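Alkaline phosphatase (Antarctic bacterium, PDB 2W5V) probably hydrolyses phosphate monoesters at alkaline pH, as other alkaline phosphatases do, with the help of bound zinc and magnesium ions. Local coordinates at residues Ile38-Asp43 with Thr294-Thr299; Pro61-Phe66 with Pro343-Gly348; Gly126-Ser131 with Ile251-Ser256; Phe66-Leu71 with Pro349-Phe354; Asn229-Ala234 with Asp278-Thr283. The protein carries 1 engineered substitution. All blocks are in the same frame, centred on the assembly; numbering follows the deposited sequence.

Contact 1: Ile38-Asp43 with Thr294-Thr299. With MG (magnesium ion), chain I; ZN (zinc ion), chain H.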
# COMPACT_ATOMS: atom_id res chain seq x y z
N ILE B 38 20.42 4.13 -5.87
CA ILE B 38 20.20 4.75 -4.57
C ILE B 38 19.02 4.03 -3.92
O ILE B 38 17.93 4.00 -4.47
CB ILE B 38 19.88 6.24 -4.70
CG1 ILE B 38 21.04 6.98 -5.39
CG2 ILE B 38 19.58 6.83 -3.33
CD1 ILE B 38 20.68 8.38 -5.86
N LEU B 39 19.26 3.43 -2.76
CA LEU B 39 18.21 2.72 -2.03
C LEU B 39 17.86 3.50 -0.76
O LEU B 39 18.68 3.64 0.14
CB LEU B 39 18.69 1.31 -1.68
CG LEU B 39 17.76 0.54 -0.76
CD1 LEU B 39 16.38 0.37 -1.41
CD2 LEU B 39 18.38 -0.80 -0.42
N LEU B 40 16.64 4.03 -0.71
CA LEU B 40 16.22 4.82 0.45
C LEU B 40 15.25 3.99 1.27
O LEU B 40 14.28 3.45 0.74
CB LEU B 40 15.56 6.12 0.02
CG LEU B 40 16.39 6.98 -0.93
CD1 LEU B 40 15.57 8.10 -1.52
CD2 LEU B 40 17.58 7.54 -0.21
N ILE B 41 15.53 3.87 2.55
CA ILE B 41 14.74 3.03 3.43
C ILE B 41 14.14 3.89 4.52
O ILE B 41 14.85 4.56 5.28
CB ILE B 41 15.62 1.95 4.08
CG1 ILE B 41 16.22 1.03 3.02
CG2 ILE B 41 14.81 1.15 5.10
CD1 ILE B 41 17.17 -0.02 3.59
N SER B 42 12.81 3.89 4.59
CA SER B 42 12.10 4.55 5.67
C SER B 42 11.77 3.48 6.70
O SER B 42 10.88 2.65 6.49
CB SER B 42 10.81 5.17 5.14
OG SER B 42 10.12 4.26 4.29
N ASP B 43 12.49 3.49 7.82
CA ASP B 43 12.30 2.46 8.82
C ASP B 43 10.94 2.60 9.50
O ASP B 43 10.64 3.64 10.09
CB ASP B 43 13.43 2.48 9.85
CG ASP B 43 13.53 1.17 10.61
OD1 ASP B 43 12.48 0.69 11.08
OD2 ASP B 43 14.64 0.60 10.70
N THR B 294 20.54 6.56 -13.26
CA THR B 294 20.44 6.21 -11.85
C THR B 294 19.08 5.63 -11.49
O THR B 294 18.03 6.21 -11.81
CB THR B 294 20.70 7.44 -10.95
OG1 THR B 294 22.01 7.95 -11.22
CG2 THR B 294 20.59 7.08 -9.47
N LEU B 295 19.10 4.49 -10.81
CA LEU B 295 17.89 3.85 -10.32
C LEU B 295 17.67 4.24 -8.86
O LEU B 295 18.56 4.07 -8.02
CB LEU B 295 18.01 2.34 -10.44
CG LEU B 295 16.98 1.51 -9.67
CD1 LEU B 295 15.60 1.60 -10.34
CD2 LEU B 295 17.43 0.06 -9.55
N VAL B 296 16.50 4.77 -8.56
CA VAL B 296 16.16 5.12 -7.19
C VAL B 296 15.07 4.19 -6.70
O VAL B 296 14.01 4.09 -7.31
CB VAL B 296 15.65 6.56 -7.09
CG1 VAL B 296 15.27 6.88 -5.65
CG2 VAL B 296 16.69 7.55 -7.61
N ILE B 297 15.34 3.51 -5.59
CA ILE B 297 14.38 2.60 -4.97
C ILE B 297 14.04 3.10 -3.58
O ILE B 297 14.94 3.42 -2.80
CB ILE B 297 14.96 1.18 -4.83
CG1 ILE B 297 15.38 0.63 -6.20
CG2 ILE B 297 13.94 0.26 -4.16
CD1 ILE B 297 16.45 -0.44 -6.10
N VAL B 298 12.75 3.17 -3.28
CA VAL B 298 12.29 3.61 -1.96
C VAL B 298 11.40 2.53 -1.37
O VAL B 298 10.43 2.09 -2.00
CB VAL B 298 11.46 4.91 -2.04
CG1 VAL B 298 10.90 5.25 -0.67
CG2 VAL B 298 12.29 6.07 -2.59
N THR B 299 11.70 2.10 -0.15
CA THR B 299 10.84 1.13 0.51
C THR B 299 11.03 1.22 2.02
O THR B 299 11.76 2.09 2.49
CB THR B 299 11.12 -0.32 0.02
OG1 THR B 299 10.05 -1.18 0.43
CG2 THR B 299 12.43 -0.85 0.58
MG MG I . 16.53 1.35 11.19
ZN ZN H . 12.77 -1.28 11.31
O HOH W 1 15.57 2.79 12.54
O HOH W 2 18.68 1.97 11.69
O HOH W 3 16.73 -0.07 13.00
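I38-S42 and T294-T299 run as neighbouring parallel strands, their short axes 4.8 Å apart and their directions differing by 13°. I38 and L40 each use both backbone polar atoms on this partner: I38 N binds L295 O, I297 N binds I38 O, L40 N binds I297 O and T299 N binds L40 O. The run closes with S42 N on T299 O at 3.0 Å. On the face carrying I38, V296, L40 and V298, the methyl L40 CD1 lies 4.0 Å from V298 CG2. I38 has CG1 beside its own backbone N (chi1 -59°), which carries CD1 to the methyl T294 CG2 at 3.8 Å, while T294 OG1 turns to D291. On the other face L39 CD1 meets I297 CG2 at 3.7 Å. These are inner strands of the large central sheet of the alkaline phosphatase fold, covered on the V296 and V298 side by helix 267-291, so branched aliphatic residues suit both the extended backbone and the dry surroundings. T299, also buried, has its hydroxyl satisfied by P343 O. D43 follows just beyond S42, where the first strand delivers a carboxylate that bridges two metals: OD1 lies 2.0 Å from the zinc ion and OD2 2.1 Å from the magnesium ion. T137 and E254 join D43 on the magnesium, D301 and H302 on the zinc.

Contact 2: Pro61-Phe66 with Pro343-Gly348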
# COMPACT_ATOMS: atom_id res chain seq x y z
N PRO B 61 3.93 15.65 -2.01
CA PRO B 61 5.02 14.73 -1.64
C PRO B 61 5.80 14.26 -2.86
O PRO B 61 5.23 14.08 -3.93
CB PRO B 61 4.28 13.54 -1.03
CG PRO B 61 2.93 14.03 -0.68
CD PRO B 61 2.61 15.11 -1.66
N ASN B 62 7.10 14.04 -2.68
CA ASN B 62 7.92 13.52 -3.77
C ASN B 62 7.52 12.09 -4.13
O ASN B 62 7.79 11.62 -5.23
CB ASN B 62 9.40 13.65 -3.41
CG ASN B 62 9.85 15.10 -3.41
OD1 ASN B 62 9.78 15.77 -4.44
ND2 ASN B 62 10.32 15.59 -2.27
N TYR B 63 6.85 11.41 -3.21
CA TYR B 63 6.25 10.12 -3.55
C TYR B 63 5.48 10.17 -4.87
O TYR B 63 5.47 9.19 -5.62
CB TYR B 63 5.31 9.63 -2.43
CG TYR B 63 6.01 9.04 -1.23
CD1 TYR B 63 6.09 9.74 -0.04
CD2 TYR B 63 6.60 7.78 -1.30
CE1 TYR B 63 6.75 9.20 1.07
CE2 TYR B 63 7.26 7.23 -0.21
CZ TYR B 63 7.33 7.94 0.98
OH TYR B 63 7.97 7.39 2.07
N THR B 64 4.81 11.28 -5.17
CA THR B 64 3.94 11.34 -6.35
C THR B 64 4.70 11.28 -7.68
O THR B 64 4.09 11.11 -8.73
CB THR B 64 3.04 12.59 -6.36
OG1 THR B 64 3.86 13.76 -6.39
CG2 THR B 64 2.14 12.61 -5.13
N GLN B 65 6.02 11.43 -7.63
CA GLN B 65 6.83 11.30 -8.84
C GLN B 65 6.93 9.86 -9.33
O GLN B 65 7.31 9.63 -10.48
CB GLN B 65 8.24 11.86 -8.60
CG GLN B 65 8.29 13.34 -8.30
CD GLN B 65 9.70 13.88 -8.24
OE1 GLN B 65 10.48 13.73 -9.18
NE2 GLN B 65 10.04 14.52 -7.13
N PHE B 66 6.62 8.89 -8.47
CA PHE B 66 6.81 7.48 -8.84
C PHE B 66 5.64 6.91 -9.63
O PHE B 66 4.48 7.18 -9.33
CB PHE B 66 7.03 6.61 -7.60
CG PHE B 66 8.36 6.82 -6.93
CD1 PHE B 66 8.47 7.61 -5.79
CD2 PHE B 66 9.51 6.22 -7.44
CE1 PHE B 66 9.69 7.79 -5.18
CE2 PHE B 66 10.74 6.40 -6.82
CZ PHE B 66 10.83 7.19 -5.70
N PRO B 343 4.87 -0.99 0.57
CA PRO B 343 5.06 -0.44 -0.78
C PRO B 343 6.53 -0.28 -1.14
O PRO B 343 7.35 0.09 -0.30
CB PRO B 343 4.40 0.94 -0.72
CG PRO B 343 3.60 0.97 0.54
CD PRO B 343 4.22 -0.02 1.48
N VAL B 344 6.84 -0.58 -2.40
CA VAL B 344 8.14 -0.32 -2.98
C VAL B 344 7.92 0.65 -4.13
O VAL B 344 7.01 0.45 -4.94
CB VAL B 344 8.74 -1.60 -3.58
CG1 VAL B 344 10.04 -1.29 -4.33
CG2 VAL B 344 8.92 -2.65 -2.49
N PHE B 345 8.75 1.69 -4.20
CA PHE B 345 8.69 2.66 -5.28
C PHE B 345 10.01 2.64 -6.03
O PHE B 345 11.08 2.59 -5.41
CB PHE B 345 8.44 4.08 -4.74
CG PHE B 345 7.21 4.20 -3.87
CD1 PHE B 345 5.99 4.57 -4.42
CD2 PHE B 345 7.28 3.98 -2.51
CE1 PHE B 345 4.85 4.69 -3.63
CE2 PHE B 345 6.15 4.11 -1.70
CZ PHE B 345 4.92 4.47 -2.27
N ALA B 346 9.97 2.69 -7.36
CA ALA B 346 11.21 2.71 -8.13
C ALA B 346 11.13 3.66 -9.33
O ALA B 346 10.14 3.69 -10.05
CB ALA B 346 11.58 1.30 -8.59
N TYR B 347 12.20 4.41 -9.53
CA TYR B 347 12.30 5.34 -10.65
C TYR B 347 13.64 5.16 -11.34
O TYR B 347 14.66 5.02 -10.68
CB TYR B 347 12.21 6.79 -10.16
CG TYR B 347 12.44 7.76 -11.29
CD1 TYR B 347 11.37 8.22 -12.05
CD2 TYR B 347 13.72 8.18 -11.63
CE1 TYR B 347 11.57 9.09 -13.10
CE2 TYR B 347 13.92 9.05 -12.69
CZ TYR B 347 12.85 9.50 -13.42
OH TYR B 347 13.04 10.36 -14.48
N GLY B 348 13.63 5.18 -12.67
CA GLY B 348 14.87 5.16 -13.43
C GLY B 348 15.07 3.85 -14.18
O GLY B 348 14.18 3.01 -14.21
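F66 lays one face of its ring over the CB of F345, which sits 3.5 Å from the ring centroid and 12° off the normal, a well-centred CH-pi contact. The same ring continues along the strand backbone, with F66 CD2 3.6 Å from A346 N and F66 CE2 3.7 Å from Y347 CB. Y347 thus contributes its methylene here, its CG lying anti to its backbone N (chi1 175°). F345 in turn offers a face to Y63, whose CD2 stands 3.7 Å above the F345 plane and toward its rim. The two rings are set obliquely, with planes 57° apart, and their closest carbons are Y63 CE2 and F345 CE2 at 3.6 Å. Y63, F66 and F345 form an aromatic cluster that joins the 3-10 turn N62-Q65, on the way into strand 68-73, to strand 342-347 of the central sheet. Large flat side chains suit this buried place: they span the distance between turn and strand and fill it with carbon, and no hydrogen bond crosses the contact. The turn itself is held by P61 O, which accepts from both T64 N and T64 OG1, the latter at 2.8 Å. D278 of helix 267-291 takes the amides of N62 and Y63. V298 packs on F66 and F345, and I357 of the second subunit reaches Y63, while L71 of that subunit touches F345.

Contact 3: Gly126-Ser131 with Ile251-Ser256. With MG (magnesium ion), chain I.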
# COMPACT_ATOMS: atom_id res chain seq x y z
N GLY B 126 28.18 3.89 -0.30
CA GLY B 126 27.94 4.77 0.83
C GLY B 126 26.71 4.43 1.64
O GLY B 126 25.75 3.84 1.12
N VAL B 127 26.73 4.81 2.91
CA VAL B 127 25.62 4.55 3.82
C VAL B 127 25.35 5.77 4.69
O VAL B 127 26.25 6.29 5.36
CB VAL B 127 25.92 3.33 4.69
CG1 VAL B 127 24.90 3.20 5.79
CG2 VAL B 127 25.95 2.07 3.84
N VAL B 128 24.10 6.23 4.68
CA VAL B 128 23.69 7.39 5.47
C VAL B 128 22.52 6.99 6.37
O VAL B 128 21.67 6.20 5.95
CB VAL B 128 23.27 8.57 4.56
CG1 VAL B 128 22.65 9.69 5.37
CG2 VAL B 128 24.48 9.07 3.77
N ALA B 129 22.49 7.52 7.60
CA ALA B 129 21.43 7.17 8.55
C ALA B 129 21.21 8.27 9.59
O ALA B 129 22.14 9.00 9.90
CB ALA B 129 21.76 5.87 9.24
N THR B 130 20.00 8.37 10.13
CA THR B 130 19.73 9.34 11.20
C THR B 130 19.83 8.71 12.58
O THR B 130 19.77 9.39 13.60
CB THR B 130 18.36 10.05 11.04
OG1 THR B 130 17.31 9.08 11.05
CG2 THR B 130 18.31 10.84 9.74
N SER B 131 19.98 7.39 12.61
CA SER B 131 20.30 6.69 13.84
C SER B 131 21.82 6.66 13.99
O SER B 131 22.55 7.30 13.23
CB SER B 131 19.78 5.25 13.79
OG SER B 131 20.31 4.57 12.66
N ILE B 251 24.28 3.73 -2.99
CA ILE B 251 24.05 4.41 -1.71
C ILE B 251 22.79 3.86 -1.06
O ILE B 251 21.79 3.63 -1.74
CB ILE B 251 23.85 5.93 -1.92
CG1 ILE B 251 25.13 6.58 -2.41
CG2 ILE B 251 23.37 6.61 -0.64
CD1 ILE B 251 24.92 7.97 -3.02
N MET B 252 22.85 3.62 0.25
CA MET B 252 21.65 3.37 1.05
C MET B 252 21.55 4.52 2.05
O MET B 252 22.48 4.75 2.82
CB MET B 252 21.74 2.04 1.81
CG MET B 252 20.43 1.61 2.48
SD MET B 252 20.00 2.53 3.99
CE MET B 252 21.30 1.96 5.09
N SER B 253 20.45 5.26 2.00
CA SER B 253 20.15 6.31 2.98
C SER B 253 18.88 5.95 3.75
O SER B 253 17.87 5.56 3.17
CB SER B 253 19.94 7.66 2.29
OG SER B 253 21.10 8.04 1.58
N GLU B 254 18.93 6.10 5.07
CA GLU B 254 17.81 5.68 5.90
C GLU B 254 17.18 6.83 6.66
O GLU B 254 17.88 7.58 7.34
CB GLU B 254 18.25 4.61 6.89
CG GLU B 254 17.10 4.10 7.73
CD GLU B 254 17.54 3.39 8.99
OE1 GLU B 254 18.69 3.59 9.43
OE2 GLU B 254 16.71 2.65 9.56
N GLY B 255 15.86 6.96 6.54
CA GLY B 255 15.09 7.77 7.47
C GLY B 255 14.83 6.91 8.69
O GLY B 255 13.79 6.26 8.81
N SER B 256 15.79 6.91 9.61
CA SER B 256 15.84 5.92 10.69
C SER B 256 14.77 6.09 11.77
O SER B 256 14.34 5.10 12.39
CB SER B 256 17.22 5.97 11.36
OG SER B 256 18.27 5.93 10.41
MG MG I . 16.53 1.35 11.19
O HOH W 2 18.68 1.97 11.69
O HOH W 1 15.57 2.79 12.54
O HOH W 3 16.73 -0.07 13.00
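S256 OG gathers the polar atoms where strands G126-A129 and I251-G255, parallel neighbours in the central sheet of the alkaline phosphatase fold, run out toward the magnesium site. T130 N donates to S256 OG at 3.0 Å. A weak bond joins S131 N to S256 OG at 3.1 Å. S256 OG itself donates to E254 OE1 at 2.6 Å, from above the carboxylate plane. That grip leaves E254 OE2 to bind the magnesium ion at 2.1 Å; CG anti to the backbone N (chi1 -178°) and an extended chain carry the carboxylate there. Water 2, a ligand of the metal, donates to both E254 OE1 and S131 OG, which makes S131 a second-shell residue. With an alanine in place of S256, the amides of T130 and S131 would probably lose their acceptor, and E254 OE1 a donor that helps fix the rotation of the carboxylate. Behind the site the strands pair through M252 N to G126 O, V128 N to M252 O and E254 N to V128 O. A129, with only a methyl, leaves room beside E254 and S256, its CB 3.7 Å from S256 OG. M252, bent at chi2 and chi3, brings its methyl CE to 3.9 Å from V127 CG1.

Contact 4: Phe66-Leu71 with Pro349-Phe354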
# COMPACT_ATOMS: atom_id res chain seq x y z
N PHE B 66 6.62 8.89 -8.47
CA PHE B 66 6.81 7.48 -8.84
C PHE B 66 5.64 6.91 -9.63
O PHE B 66 4.48 7.18 -9.33
CB PHE B 66 7.03 6.61 -7.60
CG PHE B 66 8.36 6.82 -6.93
CD1 PHE B 66 8.47 7.61 -5.79
CD2 PHE B 66 9.51 6.22 -7.44
CE1 PHE B 66 9.69 7.79 -5.18
CE2 PHE B 66 10.74 6.40 -6.82
CZ PHE B 66 10.83 7.19 -5.70
N LYS B 67 5.96 6.09 -10.63
CA LYS B 67 4.95 5.38 -11.39
C LYS B 67 5.01 3.88 -11.06
O LYS B 67 3.99 3.24 -10.79
CB LYS B 67 5.17 5.59 -12.89
CG LYS B 67 5.05 7.04 -13.32
CD LYS B 67 3.71 7.61 -12.89
CE LYS B 67 3.56 9.07 -13.25
NZ LYS B 67 2.24 9.60 -12.78
N ASN B 68 6.22 3.34 -11.10
CA ASN B 68 6.43 1.92 -10.84
C ASN B 68 6.38 1.62 -9.35
O ASN B 68 7.21 2.12 -8.59
CB ASN B 68 7.77 1.47 -11.43
CG ASN B 68 7.81 1.63 -12.93
OD1 ASN B 68 6.83 1.32 -13.62
ND2 ASN B 68 8.93 2.11 -13.46
N ILE B 69 5.40 0.80 -8.95
CA ILE B 69 5.15 0.51 -7.54
C ILE B 69 4.97 -0.99 -7.35
O ILE B 69 4.33 -1.66 -8.17
CB ILE B 69 3.86 1.24 -7.07
CG1 ILE B 69 4.09 2.75 -7.09
CG2 ILE B 69 3.43 0.75 -5.69
CD1 ILE B 69 2.81 3.59 -7.01
N GLY B 70 5.56 -1.54 -6.28
CA GLY B 70 5.40 -2.94 -5.95
C GLY B 70 5.07 -3.10 -4.47
O GLY B 70 4.88 -2.10 -3.79
N LEU B 71 4.99 -4.34 -3.98
CA LEU B 71 4.66 -4.59 -2.59
C LEU B 71 5.55 -5.72 -2.11
O LEU B 71 5.72 -6.71 -2.81
CB LEU B 71 3.19 -5.02 -2.42
CG LEU B 71 2.10 -4.03 -2.84
CD1 LEU B 71 0.69 -4.65 -2.76
CD2 LEU B 71 2.16 -2.78 -2.00
N PRO B 349 16.24 3.69 -14.81
CA PRO B 349 16.56 2.49 -15.60
C PRO B 349 16.41 1.23 -14.76
O PRO B 349 17.02 1.14 -13.69
CB PRO B 349 18.03 2.69 -15.96
CG PRO B 349 18.26 4.14 -15.90
CD PRO B 349 17.33 4.68 -14.85
N GLY B 350 15.61 0.28 -15.22
CA GLY B 350 15.39 -0.96 -14.51
C GLY B 350 14.26 -0.92 -13.48
O GLY B 350 13.95 -1.93 -12.85
N SER B 351 13.65 0.25 -13.31
CA SER B 351 12.66 0.41 -12.24
C SER B 351 11.44 -0.52 -12.42
O SER B 351 10.78 -0.87 -11.44
CB SER B 351 12.22 1.88 -12.11
OG SER B 351 11.65 2.36 -13.32
N GLU B 352 11.17 -0.93 -13.65
CA GLU B 352 10.02 -1.79 -13.92
C GLU B 352 10.18 -3.17 -13.27
O GLU B 352 9.20 -3.88 -13.04
CB GLU B 352 9.80 -1.97 -15.43
CG GLU B 352 9.43 -0.69 -16.19
CD GLU B 352 10.60 0.26 -16.42
OE1 GLU B 352 11.77 -0.09 -16.13
OE2 GLU B 352 10.34 1.39 -16.91
N GLU B 353 11.42 -3.56 -12.98
CA GLU B 353 11.67 -4.85 -12.35
C GLU B 353 11.04 -4.95 -10.96
O GLU B 353 10.81 -6.05 -10.45
CB GLU B 353 13.18 -5.10 -12.26
CG GLU B 353 13.55 -6.46 -11.69
CD GLU B 353 13.04 -7.61 -12.56
OE1 GLU B 353 13.05 -7.47 -13.80
OE2 GLU B 353 12.63 -8.65 -11.99
N PHE B 354 10.74 -3.80 -10.36
CA PHE B 354 10.31 -3.79 -8.96
C PHE B 354 8.79 -3.76 -8.74
O PHE B 354 8.34 -3.57 -7.61
CB PHE B 354 10.98 -2.64 -8.21
CG PHE B 354 12.47 -2.78 -8.15
CD1 PHE B 354 13.26 -2.42 -9.24
CD2 PHE B 354 13.09 -3.32 -7.03
CE1 PHE B 354 14.64 -2.57 -9.20
CE2 PHE B 354 14.46 -3.48 -6.99
CZ PHE B 354 15.24 -3.12 -8.07
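N68, the residue most covered here, points its amide at S351 at the start of a short 3-10 turn. N68 ND2 donates to S351 OG at 2.7 Å, but the bond is weak because the N-H meets the oxygen at only 128°. The S351 hydroxyl has its stronger partner in G348 O; lying between its own backbone N and carbonyl carbon (chi1 59°), it can face both. The CB of N68 also lies 3.8 Å from S351 O. E352 brushes the amide from farther along the turn, its OE2 3.8 Å from N68 ND2, with the carboxylate and amide planes 62° apart. An asparagine suits this partly exposed place, being short and able to donate; an alanine here would probably leave S351 OG without this donor and open a gap beside the turn. F354 takes part through its backbone: G70 CA makes a CA-H...O contact with F354 O at 3.4 Å, and F354 O also accepts from the hydroxyl of Y358. Glycine suits G70, since with this backbone a CB would run into F354 O. The F354 ring leads away from G70, between helix 362-371 and the side chains of L295 and I297 on strand 294-299. The turn lies on the connection from strand 342-347 to strand 356-359, outermost within this chain; strand 68-73 lies between those two in the sheet, and I355 of the second subunit packs on N68.

Contact 5: Asn229-Ala234 with Asp278-Thr283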
# COMPACT_ATOMS: atom_id res chain seq x y z
N ASN B 229 18.14 19.65 7.58
CA ASN B 229 18.22 18.89 6.34
C ASN B 229 19.39 17.91 6.25
O ASN B 229 19.89 17.64 5.16
CB ASN B 229 18.25 19.83 5.13
CG ASN B 229 19.62 20.45 4.92
OD1 ASN B 229 20.00 20.75 3.79
ND2 ASN B 229 20.37 20.61 6.00
N PHE B 230 19.80 17.38 7.39
CA PHE B 230 20.89 16.40 7.40
C PHE B 230 20.73 15.27 6.38
O PHE B 230 21.64 14.99 5.60
CB PHE B 230 21.05 15.79 8.79
CG PHE B 230 21.95 14.58 8.79
CD1 PHE B 230 23.32 14.74 8.64
CD2 PHE B 230 21.43 13.31 8.93
CE1 PHE B 230 24.17 13.63 8.64
CE2 PHE B 230 22.27 12.19 8.93
CZ PHE B 230 23.64 12.36 8.78
N LEU B 231 19.58 14.61 6.39
CA LEU B 231 19.43 13.43 5.55
C LEU B 231 19.59 13.78 4.07
O LEU B 231 20.35 13.13 3.35
CB LEU B 231 18.09 12.71 5.82
CG LEU B 231 17.83 11.42 5.05
CD1 LEU B 231 18.91 10.38 5.35
CD2 LEU B 231 16.46 10.88 5.40
N SER B 232 18.90 14.82 3.61
CA SER B 232 19.07 15.25 2.22
C SER B 232 20.50 15.69 1.93
O SER B 232 21.10 15.25 0.95
CB SER B 232 18.10 16.38 1.87
OG SER B 232 16.77 15.91 1.87
N ALA B 233 21.05 16.56 2.77
CA ALA B 233 22.38 17.11 2.55
C ALA B 233 23.44 16.01 2.50
O ALA B 233 24.36 16.06 1.68
CB ALA B 233 22.73 18.15 3.61
N ALA B 234 23.32 15.03 3.40
CA ALA B 234 24.30 13.95 3.48
C ALA B 234 24.17 13.01 2.29
O ALA B 234 25.16 12.49 1.78
CB ALA B 234 24.16 13.20 4.78
N ASP B 278 10.79 12.21 2.93
CA ASP B 278 10.28 12.60 1.62
C ASP B 278 11.14 13.68 0.96
O ASP B 278 11.30 13.70 -0.25
CB ASP B 278 8.82 13.06 1.69
CG ASP B 278 8.25 13.35 0.30
OD1 ASP B 278 7.97 12.39 -0.44
OD2 ASP B 278 8.10 14.54 -0.05
N ASP B 279 11.70 14.58 1.77
CA ASP B 279 12.67 15.55 1.24
C ASP B 279 13.88 14.84 0.62
O ASP B 279 14.33 15.20 -0.47
CB ASP B 279 13.12 16.51 2.34
CG ASP B 279 12.10 17.63 2.59
OD1 ASP B 279 11.14 17.76 1.81
OD2 ASP B 279 12.27 18.37 3.58
N ALA B 280 14.40 13.84 1.33
CA ALA B 280 15.52 13.05 0.82
C ALA B 280 15.16 12.35 -0.48
O ALA B 280 15.98 12.26 -1.39
CB ALA B 280 15.96 12.03 1.85
N ILE B 281 13.92 11.87 -0.57
CA ILE B 281 13.46 11.28 -1.83
C ILE B 281 13.57 12.29 -2.97
O ILE B 281 14.05 11.97 -4.05
CB ILE B 281 12.00 10.79 -1.73
CG1 ILE B 281 11.88 9.62 -0.74
CG2 ILE B 281 11.49 10.37 -3.11
CD1 ILE B 281 10.43 9.15 -0.55
N GLY B 282 13.13 13.53 -2.72
CA GLY B 282 13.21 14.59 -3.72
C GLY B 282 14.65 14.85 -4.15
O GLY B 282 14.92 15.10 -5.33
N THR B 283 15.57 14.78 -3.20
CA THR B 283 16.98 14.96 -3.50
C THR B 283 17.49 13.87 -4.44
O THR B 283 18.13 14.14 -5.45
CB THR B 283 17.82 14.95 -2.22
OG1 THR B 283 17.40 16.03 -1.37
CG2 THR B 283 19.29 15.09 -2.53
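L231 and A280 supply the apolar part of this helix pair. A280 CB touches both L231 CG and L231 CD2, each at 3.8 Å, and the leucine reaches across because its CG stands anti to the backbone N (chi1 -177°). A methyl on one helix and a branched side chain on the other fill the sheet-facing side of the seam. Close backbone approach is the second element: S232 CA and A280 CA are only 4.4 Å apart, and the short axes come within 8.3 Å at a crossing angle of -18°. Such nearness needs residues as small as serine and alanine. The polar part lies at S232, whose OG rests against the backbone of the facing helix, 3.2 Å from A280 N, at an angle too poor for a hydrogen bond. T283 OG1 is 3.3 Å from S232 CB and turns back in a weak bond to D279 O of its own helix, while T283 CG2 approaches S232 O at 3.9 Å. D279 lies on the exposed side of the pair; its CB lies 3.7 Å from S232 OG, and its carboxylate forms a salt bridge with K57, which also pairs with D278. Helices 230-242 and 267-291 lie side by side, nearly parallel, on one face of the central sheet, where L231 rests on V128. This is the layering of an alpha/beta fold, in which helix 267-291 makes the beta-alpha-beta crossover between parallel strands 249-255 and 294-299.

How the contacts relate
Contacts 1 and 3 form the buried middle of the sheet, joined through strands 36-42 and 249-255; both pair parallel strands by backbone bonds and send a carboxylate to the same magnesium ion. Contacts 2 and 4 lie farther out, share F66 and adjoin through strands 342-347 and 68-73, and both touch the second subunit. Their chemistry differs: aromatic packing in the first, one weak amide bond and a backbone approach in the second. Contact 5 belongs to the helix layer and is partly buried. Its L231 packs on V128 of contact 3, I281 on L40 and V298 of contact 1, and D278 binds the turn of contact 2.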